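Local coordinates for protein aminotransferase, class III (Thermomicrobium roseum, PDB 6IO1) that probably transfers amino groups with pyridoxal 5'-phosphate as cofactor, as a thermostable (S)-enantioselective omega-transaminase, at residues B[104-117]-B[273-287]. Residues are numbered along the deposited sequence; the frame is centred on the assembly and turned at random.
Sequences LAELFPGPLDHFQF and FGMQQYGVQPDIVTF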
ATOM      1  N   LEU B 104     -15.297  -7.231 -12.274  1.00 14.29           N
ATOM      2  CA  LEU B 104     -14.359  -6.356 -12.967  1.00 14.77           C
ATOM      3  C   LEU B 104     -13.988  -6.908 -14.335  1.00 15.47           C
ATOM      4  O   LEU B 104     -13.772  -6.134 -15.274  1.00 15.06           O
ATOM      5  CB  LEU B 104     -13.107  -6.149 -12.117  1.00 14.42           C
ATOM      6  CG  LEU B 104     -13.291  -5.325 -10.841  1.00 12.83           C
ATOM      7  CD1 LEU B 104     -11.962  -5.154 -10.124  1.00 13.81           C
ATOM      8  CD2 LEU B 104     -13.917  -3.976 -11.155  1.00 15.41           C
ATOM      9  N   ALA B 105     -13.897  -8.234 -14.465  1.00 15.22           N
ATOM     10  CA  ALA B 105     -13.680  -8.824 -15.781  1.00 15.29           C
ATOM     11  C   ALA B 105     -14.810  -8.453 -16.730  1.00 15.91           C
ATOM     12  O   ALA B 105     -14.579  -8.194 -17.916  1.00 15.96           O
ATOM     13  CB  ALA B 105     -13.548 -10.342 -15.667  1.00 15.29           C
ATOM     14  N   GLU B 106     -16.043  -8.423 -16.221  1.00 17.41           N
ATOM     15  CA  GLU B 106     -17.158  -7.982 -17.057  1.00 16.45           C
ATOM     16  C   GLU B 106     -17.056  -6.492 -17.382  1.00 17.50           C
ATOM     17  O   GLU B 106     -17.220  -6.086 -18.539  1.00 18.25           O
ATOM     18  CB  GLU B 106     -18.495  -8.285 -16.379  1.00 18.05           C
ATOM     19  CG  GLU B 106     -19.689  -7.694 -17.123  1.00 19.58           C
ATOM     20  CD  GLU B 106     -21.019  -8.220 -16.621  1.00 24.29           C
ATOM     21  OE1 GLU B 106     -22.004  -7.452 -16.627  1.00 28.02           O
ATOM     22  OE2 GLU B 106     -21.080  -9.401 -16.223  1.00 27.92           O
ATOM     23  N   LEU B 107     -16.783  -5.664 -16.371  1.00 15.81           N
ATOM     24  CA  LEU B 107     -16.842  -4.213 -16.549  1.00 17.70           C
ATOM     25  C   LEU B 107     -15.694  -3.690 -17.406  1.00 15.80           C
ATOM     26  O   LEU B 107     -15.890  -2.778 -18.219  1.00 17.71           O
ATOM     27  CB  LEU B 107     -16.857  -3.521 -15.186  1.00 17.37           C
ATOM     28  CG  LEU B 107     -18.144  -3.725 -14.386  1.00 17.04           C
ATOM     29  CD1 LEU B 107     -18.055  -3.054 -13.025  1.00 18.09           C
ATOM     30  CD2 LEU B 107     -19.345  -3.207 -15.166  1.00 21.93           C
ATOM     31  N   PHE B 108     -14.496  -4.236 -17.241  1.00 14.85           N
ATOM     32  CA  PHE B 108     -13.368  -3.770 -18.042  1.00 14.64           C
ATOM     33  C   PHE B 108     -13.460  -4.358 -19.448  1.00 14.58           C
ATOM     34  O   PHE B 108     -13.556  -5.580 -19.595  1.00 15.05           O
ATOM     35  CB  PHE B 108     -12.040  -4.153 -17.393  1.00 15.63           C
ATOM     36  CG  PHE B 108     -11.574  -3.181 -16.343  1.00 14.33           C
ATOM     37  CD1 PHE B 108     -11.111  -1.924 -16.698  1.00 18.04           C
ATOM     38  CD2 PHE B 108     -11.590  -3.527 -15.001  1.00 15.72           C
ATOM     39  CE1 PHE B 108     -10.678  -1.029 -15.736  1.00 17.19           C
ATOM     40  CE2 PHE B 108     -11.158  -2.637 -14.034  1.00 15.83           C
ATOM     41  CZ  PHE B 108     -10.702  -1.387 -14.402  1.00 15.91           C
ATOM     42  N   PRO B 109     -13.445  -3.526 -20.490  1.00 18.19           N
ATOM     43  CA  PRO B 109     -13.674  -4.037 -21.848  1.00 16.77           C
ATOM     44  C   PRO B 109     -12.580  -4.989 -22.306  1.00 16.83           C
ATOM     45  O   PRO B 109     -11.416  -4.878 -21.914  1.00 14.67           O
ATOM     46  CB  PRO B 109     -13.695  -2.767 -22.707  1.00 19.27           C
ATOM     47  CG  PRO B 109     -13.945  -1.646 -21.752  1.00 22.56           C
ATOM     48  CD  PRO B 109     -13.332  -2.060 -20.454  1.00 17.93           C
ATOM     49  N   GLY B 110     -12.977  -5.938 -23.150  1.00 18.09           N
ATOM     50  CA  GLY B 110     -12.056  -6.848 -23.786  1.00 16.26           C
ATOM     51  C   GLY B 110     -11.484  -7.894 -22.854  1.00 16.38           C
ATOM     52  O   GLY B 110     -12.044  -8.199 -21.796  1.00 16.43           O
ATOM     53  N   PRO B 111     -10.331  -8.454 -23.228  1.00 15.60           N
ATOM     54  CA  PRO B 111      -9.772  -9.577 -22.464  1.00 16.96           C
ATOM     55  C   PRO B 111      -9.059  -9.149 -21.190  1.00 17.10           C
ATOM     56  O   PRO B 111      -8.254  -9.913 -20.648  1.00 17.08           O
ATOM     57  CB  PRO B 111      -8.801 -10.232 -23.454  1.00 18.34           C
ATOM     58  CG  PRO B 111      -8.472  -9.176 -24.454  1.00 19.25           C
ATOM     59  CD  PRO B 111      -9.506  -8.089 -24.392  1.00 17.71           C
ATOM     60  N   LEU B 112      -9.353  -7.948 -20.692  1.00 17.76           N
ATOM     61  CA  LEU B 112      -8.853  -7.517 -19.386  1.00 15.48           C
ATOM     62  C   LEU B 112      -9.671  -8.259 -18.337  1.00 13.60           C
ATOM     63  O   LEU B 112     -10.633  -7.745 -17.760  1.00 15.66           O
ATOM     64  CB  LEU B 112      -8.963  -6.007 -19.224  1.00 15.09           C
ATOM     65  CG  LEU B 112      -7.963  -5.140 -19.987  1.00 16.03           C
ATOM     66  CD1 LEU B 112      -8.369  -3.680 -19.905  1.00 17.85           C
ATOM     67  CD2 LEU B 112      -6.557  -5.338 -19.445  1.00 16.79           C
ATOM     68  N   ASP B 113      -9.275  -9.507 -18.094  1.00 14.72           N
ATOM     69  CA  ASP B 113     -10.084 -10.417 -17.303  1.00 16.54           C
ATOM     70  C   ASP B 113      -9.382 -11.013 -16.094  1.00 16.20           C
ATOM     71  O   ASP B 113     -10.009 -11.804 -15.383  1.00 16.22           O
ATOM     72  CB  ASP B 113     -10.600 -11.565 -18.185  1.00 16.64           C
ATOM     73  CG  ASP B 113     -11.669 -11.119 -19.165  1.00 16.82           C
ATOM     74  OD1 ASP B 113     -12.241 -10.026 -18.972  1.00 17.63           O
ATOM     75  OD2 ASP B 113     -11.940 -11.866 -20.130  1.00 18.47           O
ATOM     76  N   HIS B 114      -8.119 -10.680 -15.817  1.00 15.84           N
ATOM     77  CA  HIS B 114      -7.444 -11.292 -14.678  1.00 15.99           C
ATOM     78  C   HIS B 114      -6.951 -10.212 -13.728  1.00 14.53           C
ATOM     79  O   HIS B 114      -6.299  -9.261 -14.155  1.00 15.19           O
ATOM     80  CB  HIS B 114      -6.309 -12.188 -15.165  1.00 17.04           C
ATOM     81  CG  HIS B 114      -6.753 -13.205 -16.171  1.00 18.69           C
ATOM     82  ND1 HIS B 114      -6.972 -14.527 -15.848  1.00 20.03           N
ATOM     83  CD2 HIS B 114      -7.040 -13.088 -17.488  1.00 20.02           C
ATOM     84  CE1 HIS B 114      -7.363 -15.184 -16.927  1.00 21.97           C
ATOM     85  NE2 HIS B 114      -7.412 -14.333 -17.936  1.00 21.57           N
ATOM     86  N   PHE B 115      -7.251 -10.355 -12.440  1.00 15.50           N
ATOM     87  CA  PHE B 115      -7.040  -9.257 -11.507  1.00 14.99           C
ATOM     88  C   PHE B 115      -6.293  -9.707 -10.260  1.00 13.41           C
ATOM     89  O   PHE B 115      -6.525 -10.801  -9.738  1.00 12.86           O
ATOM     90  CB  PHE B 115      -8.379  -8.627 -11.104  1.00 13.57           C
ATOM     91  CG  PHE B 115      -9.152  -8.068 -12.261  1.00 15.91           C
ATOM     92  CD1 PHE B 115     -10.002  -8.874 -12.999  1.00 15.42           C
ATOM     93  CD2 PHE B 115      -9.021  -6.738 -12.620  1.00 15.47           C
ATOM     94  CE1 PHE B 115     -10.706  -8.364 -14.070  1.00 14.81           C
ATOM     95  CE2 PHE B 115      -9.723  -6.220 -13.690  1.00 14.81           C
ATOM     96  CZ  PHE B 115     -10.568  -7.035 -14.416  1.00 15.26           C
ATOM     97  N   GLN B 116      -5.390  -8.844  -9.797  1.00 14.61           N
ATOM     98  CA  GLN B 116      -4.759  -8.972  -8.489  1.00 13.03           C
ATOM     99  C   GLN B 116      -4.973  -7.674  -7.729  1.00 12.99           C
ATOM    100  O   GLN B 116      -4.655  -6.596  -8.239  1.00 14.29           O
ATOM    101  CB  GLN B 116      -3.263  -9.276  -8.589  1.00 13.09           C
ATOM    102  CG  GLN B 116      -2.625  -9.536  -7.228  1.00 16.10           C
ATOM    103  CD  GLN B 116      -1.134  -9.789  -7.309  1.00 15.74           C
ATOM    104  OE1 GLN B 116      -0.327  -8.930  -6.953  1.00 17.39           O
ATOM    105  NE2 GLN B 116      -0.758 -10.974  -7.773  1.00 16.86           N
ATOM    106  N   PHE B 117      -5.497  -7.775  -6.516  1.00 12.69           N
ATOM    107  CA  PHE B 117      -5.875  -6.589  -5.767  1.00 13.35           C
ATOM    108  C   PHE B 117      -4.743  -6.101  -4.868  1.00 13.49           C
ATOM    109  O   PHE B 117      -3.791  -6.823  -4.563  1.00 13.38           O
ATOM    110  CB  PHE B 117      -7.137  -6.868  -4.955  1.00 12.47           C
ATOM    111  CG  PHE B 117      -8.324  -7.211  -5.806  1.00 15.02           C
ATOM    112  CD1 PHE B 117      -8.944  -6.237  -6.571  1.00 13.69           C
ATOM    113  CD2 PHE B 117      -8.801  -8.510  -5.868  1.00 14.29           C
ATOM    114  CE1 PHE B 117     -10.027  -6.547  -7.369  1.00 12.94           C
ATOM    115  CE2 PHE B 117      -9.886  -8.825  -6.664  1.00 14.68           C
ATOM    116  CZ  PHE B 117     -10.500  -7.842  -7.416  1.00 12.24           C
ATOM    117  N   PHE B 273     -14.782   4.109 -17.460  1.00 17.68           N
ATOM    118  CA  PHE B 273     -13.328   4.147 -17.464  1.00 17.51           C
ATOM    119  C   PHE B 273     -12.836   5.092 -18.549  1.00 20.26           C
ATOM    120  O   PHE B 273     -13.492   5.285 -19.576  1.00 20.40           O
ATOM    121  CB  PHE B 273     -12.732   2.751 -17.668  1.00 18.91           C
ATOM    122  CG  PHE B 273     -13.156   1.759 -16.625  1.00 19.18           C
ATOM    123  CD1 PHE B 273     -12.777   1.922 -15.303  1.00 18.10           C
ATOM    124  CD2 PHE B 273     -13.938   0.668 -16.964  1.00 17.13           C
ATOM    125  CE1 PHE B 273     -13.167   1.014 -14.338  1.00 16.45           C
ATOM    126  CE2 PHE B 273     -14.330  -0.245 -16.003  1.00 18.57           C
ATOM    127  CZ  PHE B 273     -13.944  -0.071 -14.689  1.00 16.24           C
ATOM    128  N   GLY B 274     -11.668   5.688 -18.301  1.00 18.37           N
ATOM    129  CA  GLY B 274     -11.094   6.614 -19.262  1.00 20.19           C
ATOM    130  C   GLY B 274     -10.706   5.964 -20.576  1.00 20.93           C
ATOM    131  O   GLY B 274     -10.682   6.631 -21.615  1.00 24.51           O
ATOM    132  N   MET B 275     -10.375   4.666 -20.549  1.00 20.66           N
ATOM    133  CA  MET B 275     -10.035   3.961 -21.785  1.00 22.09           C
ATOM    134  C   MET B 275     -11.165   4.050 -22.802  1.00 24.24           C
ATOM    135  O   MET B 275     -10.917   4.134 -24.010  1.00 24.03           O
ATOM    136  CB  MET B 275      -9.677   2.496 -21.493  1.00 20.89           C
ATOM    137  CG  MET B 275     -10.789   1.643 -20.885  1.00 22.65           C
ATOM    138  SD  MET B 275     -10.200   0.108 -20.133  1.00 26.57           S
ATOM    139  CE  MET B 275     -10.146  -0.997 -21.543  1.00 23.92           C
ATOM    140  N   GLN B 276     -12.415   4.019 -22.333  1.00 24.26           N
ATOM    141  CA  GLN B 276     -13.546   4.154 -23.246  1.00 25.22           C
ATOM    142  C   GLN B 276     -13.593   5.542 -23.873  1.00 26.02           C
ATOM    143  O   GLN B 276     -13.932   5.681 -25.054  1.00 26.50           O
ATOM    144  CB  GLN B 276     -14.857   3.854 -22.519  1.00 25.57           C
ATOM    145  CG  GLN B 276     -16.069   3.895 -23.436  1.00 27.03           C
ATOM    146  CD  GLN B 276     -17.335   3.393 -22.774  1.00 30.58           C
ATOM    147  OE1 GLN B 276     -17.303   2.866 -21.662  1.00 30.05           O
ATOM    148  NE2 GLN B 276     -18.462   3.554 -23.458  1.00 30.01           N
ATOM    149  N   GLN B 277     -13.259   6.580 -23.102  1.00 27.22           N
ATOM    150  CA  GLN B 277     -13.271   7.937 -23.641  1.00 26.70           C
ATOM    151  C   GLN B 277     -12.317   8.073 -24.818  1.00 26.72           C
ATOM    152  O   GLN B 277     -12.652   8.693 -25.834  1.00 27.61           O
ATOM    153  CB  GLN B 277     -12.896   8.945 -22.554  1.00 26.99           C
ATOM    154  CG  GLN B 277     -13.926   9.126 -21.459  1.00 26.48           C
ATOM    155  CD  GLN B 277     -14.959  10.182 -21.795  1.00 25.07           C
ATOM    156  OE1 GLN B 277     -14.876  10.841 -22.831  1.00 27.51           O
ATOM    157  NE2 GLN B 277     -15.933  10.358 -20.910  1.00 27.69           N
ATOM    158  N   TYR B 278     -11.124   7.497 -24.702  1.00 25.71           N
ATOM    159  CA  TYR B 278     -10.051   7.724 -25.657  1.00 23.87           C
ATOM    160  C   TYR B 278      -9.820   6.543 -26.589  1.00 25.87           C
ATOM    161  O   TYR B 278      -8.829   6.536 -27.327  1.00 26.10           O
ATOM    162  CB  TYR B 278      -8.773   8.092 -24.902  1.00 25.56           C
ATOM    163  CG  TYR B 278      -8.927   9.404 -24.165  1.00 23.39           C
ATOM    164  CD1 TYR B 278      -8.811  10.612 -24.836  1.00 24.70           C
ATOM    165  CD2 TYR B 278      -9.230   9.433 -22.810  1.00 23.75           C
ATOM    166  CE1 TYR B 278      -8.967  11.814 -24.179  1.00 24.31           C
ATOM    167  CE2 TYR B 278      -9.389  10.634 -22.141  1.00 20.39           C
ATOM    168  CZ  TYR B 278      -9.256  11.821 -22.833  1.00 21.59           C
ATOM    169  OH  TYR B 278      -9.411  13.022 -22.181  1.00 22.82           O
ATOM    170  N   GLY B 279     -10.712   5.553 -26.577  1.00 25.86           N
ATOM    171  CA  GLY B 279     -10.640   4.432 -27.495  1.00 25.24           C
ATOM    172  C   GLY B 279      -9.321   3.692 -27.468  1.00 24.81           C
ATOM    173  O   GLY B 279      -8.674   3.521 -28.506  1.00 23.74           O
ATOM    174  N   VAL B 280      -8.907   3.256 -26.284  1.00 23.06           N
ATOM    175  CA  VAL B 280      -7.660   2.525 -26.117  1.00 21.26           C
ATOM    176  C   VAL B 280      -7.949   1.234 -25.365  1.00 17.57           C
ATOM    177  O   VAL B 280      -8.852   1.170 -24.522  1.00 18.56           O
ATOM    178  CB  VAL B 280      -6.594   3.383 -25.394  1.00 20.69           C
ATOM    179  CG1 VAL B 280      -6.757   3.314 -23.883  1.00 24.94           C
ATOM    180  CG2 VAL B 280      -5.196   2.967 -25.813  1.00 23.93           C
ATOM    181  N   GLN B 281      -7.198   0.190 -25.701  1.00 17.87           N
ATOM    182  CA  GLN B 281      -7.331  -1.117 -25.056  1.00 15.64           C
ATOM    183  C   GLN B 281      -5.988  -1.500 -24.456  1.00 17.51           C
ATOM    184  O   GLN B 281      -5.123  -2.052 -25.162  1.00 16.36           O
ATOM    185  CB  GLN B 281      -7.804  -2.177 -26.051  1.00 18.34           C
ATOM    186  CG  GLN B 281      -7.915  -3.580 -25.471  1.00 17.72           C
ATOM    187  CD  GLN B 281      -9.106  -3.742 -24.547  1.00 16.93           C
ATOM    188  OE1 GLN B 281     -10.070  -2.979 -24.618  1.00 19.53           O
ATOM    189  NE2 GLN B 281      -9.047  -4.741 -23.676  1.00 17.67           N
ATOM    190  N   PRO B 282      -5.759  -1.228 -23.177  1.00 16.10           N
ATOM    191  CA  PRO B 282      -4.453  -1.515 -22.583  1.00 15.84           C
ATOM    192  C   PRO B 282      -4.257  -2.996 -22.309  1.00 15.16           C
ATOM    193  O   PRO B 282      -5.208  -3.757 -22.119  1.00 17.00           O
ATOM    194  CB  PRO B 282      -4.484  -0.720 -21.272  1.00 15.89           C
ATOM    195  CG  PRO B 282      -5.928  -0.662 -20.914  1.00 18.05           C
ATOM    196  CD  PRO B 282      -6.686  -0.609 -22.214  1.00 18.31           C
ATOM    197  N   ASP B 283      -2.985  -3.397 -22.295  1.00 14.74           N
ATOM    198  CA  ASP B 283      -2.643  -4.744 -21.857  1.00 15.92           C
ATOM    199  C   ASP B 283      -2.775  -4.875 -20.348  1.00 13.63           C
ATOM    200  O   ASP B 283      -3.132  -5.946 -19.845  1.00 15.05           O
ATOM    201  CB  ASP B 283      -1.226  -5.098 -22.305  1.00 15.79           C
ATOM    202  CG  ASP B 283      -0.996  -4.826 -23.779  1.00 19.89           C
ATOM    203  OD1 ASP B 283      -1.525  -5.588 -24.617  1.00 23.00           O
ATOM    204  OD2 ASP B 283      -0.289  -3.849 -24.101  1.00 18.34           O
ATOM    205  N   ILE B 284      -2.487  -3.801 -19.616  1.00 15.32           N
ATOM    206  CA  ILE B 284      -2.582  -3.771 -18.162  1.00 14.55           C
ATOM    207  C   ILE B 284      -3.270  -2.475 -17.754  1.00 13.46           C
ATOM    208  O   ILE B 284      -3.010  -1.414 -18.330  1.00 14.79           O
ATOM    209  CB  ILE B 284      -1.194  -3.884 -17.494  1.00 14.91           C
ATOM    210  CG1 ILE B 284      -0.479  -5.161 -17.936  1.00 15.60           C
ATOM    211  CG2 ILE B 284      -1.318  -3.854 -15.982  1.00 15.03           C
ATOM    212  CD1 ILE B 284       0.968  -5.230 -17.502  1.00 15.51           C
ATOM    213  N   VAL B 285      -4.152  -2.567 -16.764  1.00 10.81           N
ATOM    214  CA  VAL B 285      -4.841  -1.412 -16.208  1.00 11.11           C
ATOM    215  C   VAL B 285      -4.659  -1.427 -14.696  1.00 11.60           C
ATOM    216  O   VAL B 285      -4.678  -2.491 -14.070  1.00 13.12           O
ATOM    217  CB  VAL B 285      -6.339  -1.397 -16.582  1.00 11.13           C
ATOM    218  CG1 VAL B 285      -7.051  -2.641 -16.057  1.00 11.69           C
ATOM    219  CG2 VAL B 285      -6.990  -0.146 -16.042  1.00 12.76           C
ATOM    220  N   THR B 286      -4.445  -0.253 -14.115  1.00 12.55           N
ATOM    221  CA  THR B 286      -4.335  -0.106 -12.671  1.00 12.64           C
ATOM    222  C   THR B 286      -5.457   0.792 -12.177  1.00 12.04           C
ATOM    223  O   THR B 286      -5.815   1.773 -12.837  1.00 14.25           O
ATOM    224  CB  THR B 286      -2.980   0.480 -12.264  1.00 11.67           C
ATOM    225  OG1 THR B 286      -2.859   1.811 -12.777  1.00 13.38           O
ATOM    226  CG2 THR B 286      -1.853  -0.373 -12.812  1.00 13.78           C
ATOM    227  N   PHE B 287      -6.013   0.457 -11.016  1.00 12.43           N
ATOM    228  CA  PHE B 287      -7.139   1.210 -10.488  1.00 13.78           C
ATOM    229  C   PHE B 287      -7.035   1.296  -8.975  1.00 15.26           C
ATOM    230  O   PHE B 287      -6.365   0.491  -8.327  1.00 13.85           O
ATOM    231  CB  PHE B 287      -8.484   0.587 -10.895  1.00 12.68           C
ATOM    232  CG  PHE B 287      -8.558  -0.900 -10.684  1.00 13.68           C
ATOM    233  CD1 PHE B 287      -8.111  -1.774 -11.661  1.00 13.30           C
ATOM    234  CD2 PHE B 287      -9.091  -1.423  -9.518  1.00 12.87           C
ATOM    235  CE1 PHE B 287      -8.182  -3.140 -11.476  1.00 12.41           C
ATOM    236  CE2 PHE B 287      -9.166  -2.790  -9.327  1.00 13.30           C
ATOM    237  CZ  PHE B 287      -8.711  -3.649 -10.308  1.00 14.44           C
TER
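An aromatic cluster of F108, F273 and F287 centres this contact, on one side of the class-III aminotransferase sheet that holds strands 112-118 and 284-287. F108 and F273 form an offset stack, centroids 4.0 Å apart and planes at 13°, with F108 CE1 over the middle of the F273 ring. On the opposite face of F108, V285 CG1 makes a CH-pi contact 4.2 Å from the ring centroid, a fit for a short branched residue. M275 SD meets the ring at its edge, a Met-aromatic contact; the flexible thioether bends at chi3 (-85°), bringing CE within 3.5 Å of P109 CD and tip to tip with L112. F287 completes the cluster, its CD1 3.8 Å from F108 CZ with the planes oblique, and its CZ 3.6 Å from L104 CD1. An alanine in place of F273 would probably strip one face of F108 of its stacking partner and leave that ring freer to shift. Q281 gives a nearly straight hydrogen bond (169°) from NE2 to P109 O, 3.0 Å away, approaching from above the carbonyl plane. G110 suits the turn beside it: its phi is positive and a CB would clash with this amide. The contact joins helix 95-107 and strand 112-118, outermost within this chain but backbone-bonded through F115 to the second subunit, to F273, helix 274-278 and strand 284-287, with strand 299-304 between the two strands.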